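Local coordinates for protein transcobalamin-1 (Homo sapiens, PDB 4KKI) that binds vitamin B12 with femtomolar affinity and protects it from the acid of the stomach, at residues Y144-L149 with D186-A191; V166-P172 with Y220-L224; L87-S92 with K125-E129; L59-L63 with T298-I302; V151-L156 with L193-V198. One frame throughout, in Å; residues are numbered along the deposited sequence.

Contact 1 of 5, residues Y144-L149 with D186-A191; sequences YYQLSL and DTGAMA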
# COMPACT_ATOMS: atom_id res chain seq x y z
N TYR A 144 8.75 5.98 -2.06
CA TYR A 144 9.58 4.79 -2.19
C TYR A 144 8.76 3.50 -2.25
O TYR A 144 9.24 2.48 -2.74
CB TYR A 144 10.62 4.70 -1.07
CG TYR A 144 11.97 5.25 -1.44
CD1 TYR A 144 12.10 6.28 -2.37
CD2 TYR A 144 13.13 4.73 -0.88
CE1 TYR A 144 13.34 6.79 -2.71
CE2 TYR A 144 14.37 5.23 -1.21
CZ TYR A 144 14.48 6.25 -2.13
OH TYR A 144 15.72 6.74 -2.47
N TYR A 145 7.54 3.55 -1.75
CA TYR A 145 6.62 2.43 -1.88
C TYR A 145 6.35 2.15 -3.36
O TYR A 145 6.42 1.01 -3.81
CB TYR A 145 5.32 2.72 -1.13
CG TYR A 145 4.33 1.58 -1.11
CD1 TYR A 145 4.38 0.61 -0.12
CD2 TYR A 145 3.33 1.50 -2.07
CE1 TYR A 145 3.47 -0.43 -0.09
CE2 TYR A 145 2.41 0.47 -2.05
CZ TYR A 145 2.48 -0.49 -1.06
OH TYR A 145 1.57 -1.52 -1.04
N GLN A 146 6.06 3.21 -4.11
CA GLN A 146 5.84 3.09 -5.55
C GLN A 146 7.15 2.79 -6.27
O GLN A 146 7.17 2.01 -7.23
CB GLN A 146 5.20 4.36 -6.11
CG GLN A 146 3.82 4.65 -5.55
CD GLN A 146 3.04 5.63 -6.39
OE1 GLN A 146 3.30 5.80 -7.58
NE2 GLN A 146 2.06 6.30 -5.78
N LEU A 147 8.23 3.40 -5.81
CA LEU A 147 9.55 3.15 -6.39
C LEU A 147 9.90 1.67 -6.27
O LEU A 147 10.52 1.10 -7.17
CB LEU A 147 10.61 4.00 -5.69
CG LEU A 147 11.89 4.25 -6.48
CD1 LEU A 147 11.62 5.20 -7.63
CD2 LEU A 147 12.98 4.78 -5.57
N SER A 148 9.50 1.07 -5.15
CA SER A 148 9.73 -0.35 -4.93
C SER A 148 8.82 -1.17 -5.83
O SER A 148 9.23 -2.19 -6.39
CB SER A 148 9.47 -0.71 -3.47
OG SER A 148 10.30 0.04 -2.60
N LEU A 149 7.57 -0.72 -5.97
CA LEU A 149 6.64 -1.34 -6.90
C LEU A 149 7.21 -1.31 -8.32
O LEU A 149 7.08 -2.27 -9.07
CB LEU A 149 5.28 -0.63 -6.86
CG LEU A 149 4.33 -0.97 -5.71
CD1 LEU A 149 3.11 -0.07 -5.73
CD2 LEU A 149 3.91 -2.43 -5.79
N ASP A 186 5.30 -0.45 5.44
CA ASP A 186 4.77 -0.73 4.11
C ASP A 186 5.85 -0.51 3.05
O ASP A 186 6.07 -1.36 2.19
CB ASP A 186 3.57 0.17 3.80
CG ASP A 186 2.59 0.26 4.95
OD1 ASP A 186 2.92 0.91 5.97
OD2 ASP A 186 1.48 -0.30 4.83
N THR A 187 6.51 0.63 3.14
CA THR A 187 7.58 0.99 2.23
C THR A 187 8.75 0.01 2.34
O THR A 187 9.24 -0.49 1.33
CB THR A 187 8.07 2.42 2.51
OG1 THR A 187 6.96 3.32 2.42
CG2 THR A 187 9.13 2.82 1.51
N GLY A 188 9.18 -0.25 3.57
CA GLY A 188 10.25 -1.19 3.82
C GLY A 188 9.93 -2.59 3.30
O GLY A 188 10.79 -3.26 2.74
N ALA A 189 8.68 -3.01 3.49
CA ALA A 189 8.25 -4.33 3.06
C ALA A 189 8.27 -4.45 1.54
O ALA A 189 8.78 -5.43 0.99
CB ALA A 189 6.86 -4.65 3.60
N MET A 190 7.73 -3.45 0.86
CA MET A 190 7.70 -3.47 -0.60
C MET A 190 9.11 -3.39 -1.17
O MET A 190 9.41 -4.00 -2.20
CB MET A 190 6.81 -2.36 -1.16
CG MET A 190 6.44 -2.55 -2.63
SD MET A 190 5.54 -4.08 -2.94
CE MET A 190 4.04 -3.79 -2.01
N ALA A 191 9.97 -2.63 -0.49
CA ALA A 191 11.38 -2.53 -0.89
C ALA A 191 12.06 -3.89 -0.78
O ALA A 191 12.80 -4.30 -1.68
CB ALA A 191 12.10 -1.50 -0.05
O HOH W 1 6.73 5.41 0.64

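Contact 2 of 5, residues V166-P172 with Y220-L224; sequences VVNHFTP and YTKSL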
# COMPACT_ATOMS: atom_id res chain seq x y z
N VAL A 166 19.46 1.12 -8.32
CA VAL A 166 18.80 0.51 -7.17
C VAL A 166 19.70 0.56 -5.94
O VAL A 166 19.27 0.98 -4.86
CB VAL A 166 18.41 -0.95 -7.46
CG1 VAL A 166 17.91 -1.63 -6.20
CG2 VAL A 166 17.35 -1.00 -8.56
N VAL A 167 20.94 0.12 -6.10
CA VAL A 167 21.93 0.17 -5.03
C VAL A 167 22.12 1.60 -4.53
O VAL A 167 22.30 1.84 -3.33
CB VAL A 167 23.29 -0.39 -5.50
CG1 VAL A 167 24.35 -0.25 -4.42
CG2 VAL A 167 23.15 -1.84 -5.92
N ASN A 168 22.05 2.56 -5.45
CA ASN A 168 22.25 3.96 -5.12
C ASN A 168 21.12 4.55 -4.27
O ASN A 168 21.38 5.32 -3.35
CB ASN A 168 22.44 4.78 -6.40
CG ASN A 168 23.31 6.00 -6.18
OD1 ASN A 168 24.34 6.17 -6.84
ND2 ASN A 168 22.90 6.87 -5.26
N HIS A 169 19.88 4.19 -4.59
CA HIS A 169 18.73 4.86 -3.98
C HIS A 169 18.04 4.09 -2.85
O HIS A 169 17.38 4.69 -2.00
CB HIS A 169 17.71 5.24 -5.05
CG HIS A 169 18.22 6.25 -6.03
ND1 HIS A 169 18.38 7.58 -5.71
CD2 HIS A 169 18.59 6.12 -7.33
CE1 HIS A 169 18.84 8.23 -6.77
NE2 HIS A 169 18.98 7.37 -7.76
N PHE A 170 18.18 2.77 -2.84
CA PHE A 170 17.42 1.95 -1.89
C PHE A 170 18.13 1.69 -0.56
O PHE A 170 17.72 0.81 0.20
CB PHE A 170 17.00 0.62 -2.54
CG PHE A 170 15.78 0.74 -3.41
CD1 PHE A 170 15.87 1.27 -4.69
CD2 PHE A 170 14.54 0.32 -2.95
CE1 PHE A 170 14.75 1.39 -5.49
CE2 PHE A 170 13.42 0.43 -3.75
CZ PHE A 170 13.52 0.96 -5.02
N THR A 171 19.18 2.45 -0.28
CA THR A 171 19.88 2.36 1.00
C THR A 171 18.92 2.56 2.17
O THR A 171 18.18 3.53 2.21
CB THR A 171 20.98 3.43 1.10
OG1 THR A 171 21.56 3.66 -0.19
CG2 THR A 171 22.07 2.99 2.07
N PRO A 172 18.94 1.63 3.13
CA PRO A 172 18.03 1.62 4.28
C PRO A 172 18.04 2.91 5.10
O PRO A 172 17.09 3.16 5.85
CB PRO A 172 18.54 0.46 5.13
CG PRO A 172 19.21 -0.44 4.15
CD PRO A 172 19.84 0.46 3.15
N TYR A 220 21.27 -4.37 2.34
CA TYR A 220 20.10 -3.50 2.37
C TYR A 220 18.89 -4.27 2.90
O TYR A 220 18.16 -3.79 3.77
CB TYR A 220 19.76 -2.95 0.98
CG TYR A 220 20.72 -1.92 0.44
CD1 TYR A 220 21.85 -1.54 1.16
CD2 TYR A 220 20.50 -1.32 -0.79
CE1 TYR A 220 22.73 -0.59 0.66
CE2 TYR A 220 21.37 -0.38 -1.30
CZ TYR A 220 22.48 -0.02 -0.57
OH TYR A 220 23.35 0.92 -1.08
N THR A 221 18.69 -5.47 2.36
CA THR A 221 17.58 -6.32 2.76
C THR A 221 17.68 -6.71 4.23
O THR A 221 16.69 -6.68 4.95
CB THR A 221 17.51 -7.61 1.90
OG1 THR A 221 17.43 -7.26 0.51
CG2 THR A 221 16.29 -8.43 2.28
N LYS A 222 18.88 -7.08 4.65
CA LYS A 222 19.14 -7.42 6.05
C LYS A 222 18.74 -6.29 6.99
O LYS A 222 18.07 -6.52 8.00
CB LYS A 222 20.62 -7.77 6.24
CG LYS A 222 20.99 -8.15 7.67
CD LYS A 222 22.44 -8.60 7.75
CE LYS A 222 22.84 -8.93 9.19
NZ LYS A 222 22.77 -7.73 10.07
N SER A 223 19.15 -5.07 6.66
CA SER A 223 18.83 -3.90 7.47
C SER A 223 17.33 -3.61 7.48
O SER A 223 16.76 -3.29 8.53
CB SER A 223 19.61 -2.68 6.96
OG SER A 223 19.24 -1.50 7.66
N LEU A 224 16.69 -3.72 6.32
CA LEU A 224 15.26 -3.48 6.21
C LEU A 224 14.43 -4.48 7.00
O LEU A 224 13.42 -4.12 7.60
CB LEU A 224 14.83 -3.46 4.74
CG LEU A 224 15.29 -2.25 3.93
CD1 LEU A 224 14.89 -2.38 2.47
CD2 LEU A 224 14.73 -0.97 4.54

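Contact 3 of 5, residues L87-S92 with K125-E129; sequences LSDVSS and KFQAE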
# COMPACT_ATOMS: atom_id res chain seq x y z
N LEU A 87 -2.82 8.11 -19.77
CA LEU A 87 -1.60 7.35 -19.53
C LEU A 87 -0.46 8.22 -19.02
O LEU A 87 0.38 7.77 -18.23
CB LEU A 87 -1.19 6.61 -20.80
CG LEU A 87 0.01 5.65 -20.70
CD1 LEU A 87 -0.20 4.65 -19.57
CD2 LEU A 87 0.23 4.93 -22.02
N SER A 88 -0.42 9.47 -19.47
CA SER A 88 0.65 10.38 -19.11
C SER A 88 0.56 10.82 -17.65
O SER A 88 1.58 11.13 -17.03
CB SER A 88 0.63 11.61 -20.03
OG SER A 88 1.69 12.49 -19.72
N ASP A 89 -0.65 10.83 -17.10
CA ASP A 89 -0.86 11.26 -15.72
C ASP A 89 -0.80 10.10 -14.72
O ASP A 89 -0.73 10.32 -13.51
CB ASP A 89 -2.20 12.00 -15.59
CG ASP A 89 -2.22 13.30 -16.36
OD1 ASP A 89 -1.14 13.92 -16.50
OD2 ASP A 89 -3.31 13.71 -16.82
N VAL A 90 -0.82 8.87 -15.23
CA VAL A 90 -0.75 7.69 -14.37
C VAL A 90 0.60 7.60 -13.68
O VAL A 90 1.64 7.67 -14.33
CB VAL A 90 -1.01 6.40 -15.18
CG1 VAL A 90 -0.70 5.17 -14.34
CG2 VAL A 90 -2.44 6.37 -15.68
N SER A 91 0.60 7.46 -12.36
CA SER A 91 1.85 7.41 -11.60
C SER A 91 2.59 6.11 -11.91
O SER A 91 1.98 5.13 -12.33
CB SER A 91 1.59 7.52 -10.10
OG SER A 91 1.21 6.27 -9.56
N SER A 92 3.90 6.12 -11.69
CA SER A 92 4.72 4.95 -11.92
C SER A 92 4.20 3.74 -11.14
O SER A 92 4.09 2.64 -11.68
CB SER A 92 6.19 5.23 -11.57
OG SER A 92 6.33 5.62 -10.21
N LYS A 125 8.57 6.15 -16.66
CA LYS A 125 7.99 6.71 -15.44
C LYS A 125 8.92 6.50 -14.25
O LYS A 125 9.05 7.37 -13.39
CB LYS A 125 6.61 6.11 -15.17
CG LYS A 125 5.54 6.54 -16.15
CD LYS A 125 4.18 5.99 -15.78
CE LYS A 125 3.12 6.38 -16.80
NZ LYS A 125 2.97 7.86 -16.90
N PHE A 126 9.56 5.33 -14.20
CA PHE A 126 10.51 5.04 -13.14
C PHE A 126 11.73 5.95 -13.23
O PHE A 126 12.25 6.41 -12.21
CB PHE A 126 10.93 3.57 -13.18
CG PHE A 126 12.06 3.23 -12.25
CD1 PHE A 126 11.86 3.22 -10.87
CD2 PHE A 126 13.32 2.93 -12.74
CE1 PHE A 126 12.90 2.91 -10.01
CE2 PHE A 126 14.36 2.62 -11.88
CZ PHE A 126 14.15 2.61 -10.52
N GLN A 127 12.17 6.22 -14.45
CA GLN A 127 13.30 7.11 -14.67
C GLN A 127 12.94 8.55 -14.33
O GLN A 127 13.79 9.34 -13.91
CB GLN A 127 13.80 7.01 -16.11
CG GLN A 127 15.16 7.67 -16.35
CD GLN A 127 16.27 7.01 -15.55
OE1 GLN A 127 16.22 5.82 -15.25
NE2 GLN A 127 17.28 7.80 -15.20
N ALA A 128 11.67 8.90 -14.50
CA ALA A 128 11.19 10.23 -14.15
C ALA A 128 11.23 10.42 -12.63
O ALA A 128 11.53 11.51 -12.14
CB ALA A 128 9.78 10.46 -14.67
N GLU A 129 10.95 9.35 -11.90
CA GLU A 129 11.05 9.36 -10.44
C GLU A 129 12.49 9.65 -10.04
O GLU A 129 12.75 10.46 -9.15
CB GLU A 129 10.62 8.01 -9.86
CG GLU A 129 9.17 7.63 -10.14
CD GLU A 129 8.20 8.20 -9.11
OE1 GLU A 129 8.65 8.95 -8.22
OE2 GLU A 129 7.00 7.89 -9.20
O HOH W 2 4.43 10.19 -16.03
O HOH W 3 5.11 8.55 -10.74

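Contact 4 of 5, residues L59-L63 with T298-I302; sequences LSLKL and TFLDI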
# COMPACT_ATOMS: atom_id res chain seq x y z
N LEU A 59 -5.36 -8.16 -8.73
CA LEU A 59 -4.00 -8.64 -8.47
C LEU A 59 -3.98 -9.54 -7.24
O LEU A 59 -3.40 -10.62 -7.26
CB LEU A 59 -3.05 -7.46 -8.26
CG LEU A 59 -1.66 -7.78 -7.69
CD1 LEU A 59 -0.93 -8.80 -8.55
CD2 LEU A 59 -0.83 -6.52 -7.55
N SER A 60 -4.62 -9.07 -6.17
CA SER A 60 -4.68 -9.81 -4.91
C SER A 60 -5.33 -11.17 -5.09
O SER A 60 -4.83 -12.19 -4.61
CB SER A 60 -5.46 -8.99 -3.88
OG SER A 60 -5.69 -9.73 -2.70
N LEU A 61 -6.46 -11.19 -5.80
CA LEU A 61 -7.22 -12.42 -6.02
C LEU A 61 -6.49 -13.43 -6.91
O LEU A 61 -6.43 -14.61 -6.59
CB LEU A 61 -8.59 -12.09 -6.62
CG LEU A 61 -9.52 -11.33 -5.66
CD1 LEU A 61 -10.72 -10.77 -6.40
CD2 LEU A 61 -9.95 -12.24 -4.53
N LYS A 62 -5.94 -12.95 -8.02
CA LYS A 62 -5.24 -13.83 -8.96
C LYS A 62 -4.01 -14.45 -8.30
O LYS A 62 -3.63 -15.58 -8.61
CB LYS A 62 -4.86 -13.07 -10.23
CG LYS A 62 -6.06 -12.56 -11.02
CD LYS A 62 -6.03 -13.02 -12.47
CE LYS A 62 -4.86 -12.41 -13.23
NZ LYS A 62 -4.86 -12.85 -14.65
N LEU A 63 -3.42 -13.71 -7.37
CA LEU A 63 -2.23 -14.16 -6.66
C LEU A 63 -2.51 -15.38 -5.78
O LEU A 63 -1.62 -16.20 -5.55
CB LEU A 63 -1.68 -13.01 -5.82
CG LEU A 63 -0.19 -13.08 -5.47
CD1 LEU A 63 0.64 -13.33 -6.71
CD2 LEU A 63 0.21 -11.78 -4.81
N THR A 298 3.23 -14.33 -1.90
CA THR A 298 3.83 -13.00 -1.97
C THR A 298 3.82 -12.52 -3.41
O THR A 298 3.47 -13.28 -4.32
CB THR A 298 5.29 -12.98 -1.47
OG1 THR A 298 6.16 -13.47 -2.50
CG2 THR A 298 5.45 -13.83 -0.22
N PHE A 299 4.21 -11.27 -3.63
CA PHE A 299 4.30 -10.73 -4.98
C PHE A 299 5.33 -11.47 -5.84
O PHE A 299 5.31 -11.36 -7.06
CB PHE A 299 4.61 -9.23 -4.96
CG PHE A 299 3.42 -8.37 -4.62
CD1 PHE A 299 2.16 -8.92 -4.46
CD2 PHE A 299 3.57 -7.00 -4.46
CE1 PHE A 299 1.07 -8.12 -4.16
CE2 PHE A 299 2.49 -6.20 -4.16
CZ PHE A 299 1.24 -6.76 -4.01
N LEU A 300 6.23 -12.21 -5.20
CA LEU A 300 7.27 -12.93 -5.93
C LEU A 300 6.75 -14.24 -6.54
O LEU A 300 7.47 -14.90 -7.30
CB LEU A 300 8.47 -13.22 -5.03
CG LEU A 300 9.20 -11.98 -4.50
CD1 LEU A 300 10.42 -12.40 -3.72
CD2 LEU A 300 9.58 -11.05 -5.65
N ASP A 301 5.52 -14.60 -6.22
CA ASP A 301 4.90 -15.79 -6.79
C ASP A 301 4.30 -15.51 -8.16
O ASP A 301 3.69 -16.38 -8.78
CB ASP A 301 3.84 -16.35 -5.85
CG ASP A 301 4.43 -16.88 -4.56
OD1 ASP A 301 5.57 -17.39 -4.61
OD2 ASP A 301 3.76 -16.79 -3.51
N ILE A 302 4.48 -14.28 -8.63
CA ILE A 302 4.04 -13.89 -9.96
C ILE A 302 4.94 -14.51 -11.04
O ILE A 302 6.09 -14.11 -11.21
CB ILE A 302 4.01 -12.36 -10.12
CG1 ILE A 302 2.94 -11.76 -9.20
CG2 ILE A 302 3.75 -11.97 -11.56
CD1 ILE A 302 2.91 -10.25 -9.20

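Contact 5 of 5, residues V151-L156 with L193-V198; sequences VLALCL and LALTCV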
# COMPACT_ATOMS: atom_id res chain seq x y z
N VAL A 151 10.50 -1.13 -9.35
CA VAL A 151 11.60 -2.08 -9.48
C VAL A 151 11.08 -3.51 -9.50
O VAL A 151 11.54 -4.33 -10.30
CB VAL A 151 12.62 -1.90 -8.35
CG1 VAL A 151 13.71 -2.96 -8.44
CG2 VAL A 151 13.22 -0.51 -8.39
N LEU A 152 10.11 -3.80 -8.64
CA LEU A 152 9.53 -5.14 -8.56
C LEU A 152 8.92 -5.57 -9.89
O LEU A 152 9.19 -6.67 -10.38
CB LEU A 152 8.47 -5.20 -7.45
CG LEU A 152 7.71 -6.51 -7.27
CD1 LEU A 152 8.66 -7.67 -7.00
CD2 LEU A 152 6.68 -6.38 -6.15
N ALA A 153 8.10 -4.70 -10.46
CA ALA A 153 7.43 -4.99 -11.73
C ALA A 153 8.42 -5.13 -12.88
O ALA A 153 8.32 -6.06 -13.68
CB ALA A 153 6.40 -3.91 -12.04
N LEU A 154 9.37 -4.20 -12.97
CA LEU A 154 10.40 -4.25 -14.01
C LEU A 154 11.26 -5.50 -13.89
O LEU A 154 11.67 -6.08 -14.89
CB LEU A 154 11.28 -3.00 -13.94
CG LEU A 154 10.62 -1.67 -14.32
CD1 LEU A 154 11.55 -0.51 -14.03
CD2 LEU A 154 10.21 -1.69 -15.78
N CYS A 155 11.53 -5.91 -12.65
CA CYS A 155 12.32 -7.10 -12.39
C CYS A 155 11.58 -8.39 -12.77
O CYS A 155 12.14 -9.26 -13.42
CB CYS A 155 12.72 -7.15 -10.91
SG CYS A 155 13.47 -8.70 -10.40
N LEU A 156 10.32 -8.49 -12.35
CA LEU A 156 9.51 -9.68 -12.62
C LEU A 156 9.20 -9.88 -14.10
O LEU A 156 8.96 -11.01 -14.54
CB LEU A 156 8.20 -9.62 -11.83
CG LEU A 156 8.27 -9.86 -10.33
CD1 LEU A 156 6.93 -9.56 -9.67
CD2 LEU A 156 8.69 -11.30 -10.06
N LEU A 193 10.63 -6.80 -0.98
CA LEU A 193 10.11 -7.66 -2.05
C LEU A 193 10.80 -7.33 -3.37
O LEU A 193 11.12 -8.23 -4.15
CB LEU A 193 8.59 -7.50 -2.19
CG LEU A 193 7.74 -8.03 -1.04
CD1 LEU A 193 6.29 -7.61 -1.21
CD2 LEU A 193 7.85 -9.55 -0.96
N ALA A 194 11.01 -6.04 -3.61
CA ALA A 194 11.67 -5.58 -4.83
C ALA A 194 13.14 -5.99 -4.85
O ALA A 194 13.62 -6.54 -5.84
CB ALA A 194 11.53 -4.07 -4.96
N LEU A 195 13.85 -5.71 -3.76
CA LEU A 195 15.26 -6.04 -3.66
C LEU A 195 15.50 -7.54 -3.77
O LEU A 195 16.50 -7.99 -4.33
CB LEU A 195 15.85 -5.50 -2.35
CG LEU A 195 15.90 -3.98 -2.20
CD1 LEU A 195 16.34 -3.58 -0.79
CD2 LEU A 195 16.80 -3.35 -3.24
N THR A 196 14.56 -8.32 -3.24
CA THR A 196 14.66 -9.77 -3.27
C THR A 196 14.50 -10.29 -4.69
O THR A 196 15.14 -11.27 -5.08
CB THR A 196 13.61 -10.42 -2.35
OG1 THR A 196 13.74 -9.88 -1.03
CG2 THR A 196 13.80 -11.93 -2.30
N CYS A 197 13.65 -9.63 -5.47
CA CYS A 197 13.47 -10.00 -6.86
C CYS A 197 14.76 -9.78 -7.65
O CYS A 197 15.16 -10.62 -8.45
CB CYS A 197 12.32 -9.21 -7.49
SG CYS A 197 12.05 -9.59 -9.25
N VAL A 198 15.40 -8.64 -7.42
CA VAL A 198 16.67 -8.32 -8.07
C VAL A 198 17.74 -9.35 -7.69
O VAL A 198 18.54 -9.76 -8.53
CB VAL A 198 17.16 -6.91 -7.71
CG1 VAL A 198 18.46 -6.59 -8.43
CG2 VAL A 198 16.09 -5.88 -8.04

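Contact 1 of 5, residues Y144-L149 with D186-A191
One face of the Tyr145 ring is overlain by Met190, while the backbone of Asp186 and Thr187 lies at the ring's edge near its plane, with Asp186 O 3.5 Å from Tyr145 CD1. The Met190 chain, bent at chi2 and chi3, folds over the phenol: its CE comes to 3.5 Å from Tyr145 OH, and SD stands 5.4 Å from the ring centroid, above the face, a distant Met-aromatic contact. With CG anti to the backbone N (chi1 -176°), Tyr145 swings its ring along helix 185-203, and its hydroxyl hydrogen-bonds Glu246. An alanine here is likely to leave Met190 without its aromatic face and Glu246 without its phenol partner. On the next turn Ser148 OG bonds back to Tyr144 O at 2.7 Å, while CB packs against Met190 CG and O. A water joins Tyr145 N (3.1 Å) to Thr187 OG1 (2.8 Å), and Thr187 also pairs with Ser184. Asp186 OD2 and Gln146 NE2 hydrogen-bond cyanocobalamin, which makes this the pocket end of the helix pair. Here the two helical segments run nearly parallel, 15° apart with axes separated by 8.2 Å, between helix 92-102 on the Leu149 flank and helix 244-252 beside Met190.

Contact 2 of 5, residues V166-P172 with Y220-L224
Two hydrogen bonds converge on the hydroxyl of Tyr220. It donates to Val167 O over 2.6 Å, arriving 18° out of the carbonyl plane with a C=O...OH angle of 145°, and it accepts a weak bond from Thr171 OG1 at 3.4 Å. Val167 lies near the end of helix 163-169, so the phenol ties helix 213-229 to a carbonyl of that helix's last turn. The CH-pi contact comes from the loop that follows: Thr171 CA sits over the centre of the Tyr220 ring, 3.9 Å from its centroid, while Val167 O stays at the ring edge. The arrangement belongs to the outer part of the alpha6-alpha6 helical barrel, where the chain leaves helix 163-169 and its loop passes helix 213-229; the glycan on Asn216 touches Val167. Van der Waals packing completes the contact. Pro172 crosses Tyr220 at about a right angle and puts CD 3.5 Å from Tyr220 CD1, on the same face as Thr171 CA. Its CB reaches Ser223 OG at 3.3 Å and meets Leu224 CD2 at 4.1 Å. Tyr220 turns CG beside its backbone N (chi1 -71°), which lays the ring across the loop, and Phe170, further in, directs its ring toward Ser148 and Val151 of helix 144-156.

Contact 3 of 5, residues L87-S92 with K125-E129
An extended Lys125 chain, anti at chi2 and chi3 and bent at chi4, carries its ammonium to the turn 87-92, while Ser92 holds OG between its backbone N and carbonyl carbon (chi1 59°), where it meets Glu129. Lys125 NZ donates to Leu87 O and to Val90 O, each at 2.9 Å. Both bonds lie in the plane of the accepting carbonyl, with C=O...N angles of 152° and 149°, so the ammonium is gripped by two main-chain oxygens of one turn. A water accepts from NZ at 2.9 Å and donates to Ser88 O, adding a third link to the same loop. Nearer the helix backbone, Lys125 CB packs against Ser92 CB at 3.7 Å. One turn on, Glu129 bends at chi2 and brings OE2 to 2.6 Å from Ser92 OG. A second water donates to that oxygen and accepts from Ser92 N at 2.9 Å. The carboxylate also bonds to Thr142, and Ser92 OG to Asp150, which places this cluster between helices 92-102, 118-135 and 144-156. Such bonding to main-chain carbonyls would probably fix the turn's shape just ahead of helix 92-102. Ser91 occupies the N-cap of that helix, its side chain capping a backbone N of the first turn, and its OG also bonds to Gln146, a cobalamin-binding residue: the arrangement is a capped helix start at the border of the cobalamin site.

Contact 4 of 5, residues L59-L63 with T298-I302
Leu63 sends one methyl to Phe299 and the other to Ile302, joining helix 55-63 of the alpha6-alpha6 barrel to the short 3-10 segment 299-301 after helix 284-294. Leu63 CD2 meets the Phe299 ring edge-on, in its plane, 3.5 Å from CD1, and the two side chains cross at about a right angle. Leu63 CD1 turns instead to Ile302 CG1, at 3.7 Å. The torsion that puts CG anti to the backbone N of Leu63 (chi1 -156°) swings both branches off the helix toward this loop. One turn earlier Leu59 repeats the pattern more loosely: CD2 comes obliquely to Phe299 CZ at 4.1 Å, and CD1 lies 4.2 Å from Ile302 CD1. Replacing Leu63 by alanine would probably open a gap at the Phe299 ring edge and leave Ile302 with less to rest against. Leu59 and Ile302 also pack on Leu100 of helix 92-102, and Leu63 on Pro292 of helix 284-294, which extends the apolar patch to two more helices. The loop is shaped by its own polar groups. Thr298 OG1 accepts from Leu300 N in an ST turn, and Thr298 N donates to Asp301 OD2 over 3.0 Å, meeting that oxygen from above the carboxylate plane.

Contact 5 of 5, residues V151-L156 with L193-V198
A disulfide joins Cys155 to Cys197, with SG atoms 2.0 Å apart and chi3 of -94°, nearly perpendicular as in a relaxed S-S bond. Each sulfur lies anti to its own backbone N (chi1 171° at Cys155), which sends the two CB-SG arms from one helix to the other. Around the bridge is an apolar shell. Leu152 CD1 packs on Cys197 CB at 4.0 Å, and Leu156 CD2 reaches Cys197 SG at 3.9 Å. A turn before the bridge, Ala194 CB fits against Leu152, its methyl 4.1 Å from Leu152 CB; here the backbones come close, Leu152 CA and Ala194 CA being 4.3 Å apart. Val151 CG1 meets Val198 CG2 at 3.8 Å as the two valines cross. Outside the two segments, Phe170 and Phe126 lie on Val151, Phe299 on Leu152, and Tyr161 on Cys155. The segments of helices 144-156 and 185-203, neighbours in the alpha6-alpha6 barrel, run here 26° from parallel with axes 8.5 Å apart. Set among mainly apolar side chains, the disulfide is the one covalent link between these two segments, and it would probably limit any separation of the helices toward the end of helix 144-156.

How the contacts relate
All five contacts lie in the N-terminal helical domain. Contacts 1 and 5 share helices 144-156 and 185-203, their centres 10 Å apart: the first holds the cobalamin-binding end, the second the disulfide end. Contact 2 joins the helices that follow each of these, 163-169 and 213-229, and its centre is 11 Å from that of contact 1. Contact 3 comes earlier in the chain, in series with contacts 1, 2 and 5, and meets contact 1 where Leu147 packs on Phe126 and Glu129. Contact 4 closes a loop of more than 230 residues that encloses the others, and Phe299 touches both Met190 and Leu152. Helix 144-156 thus meets at least one segment of every other contact, which ties its cobalamin-binding end to the surrounding helices.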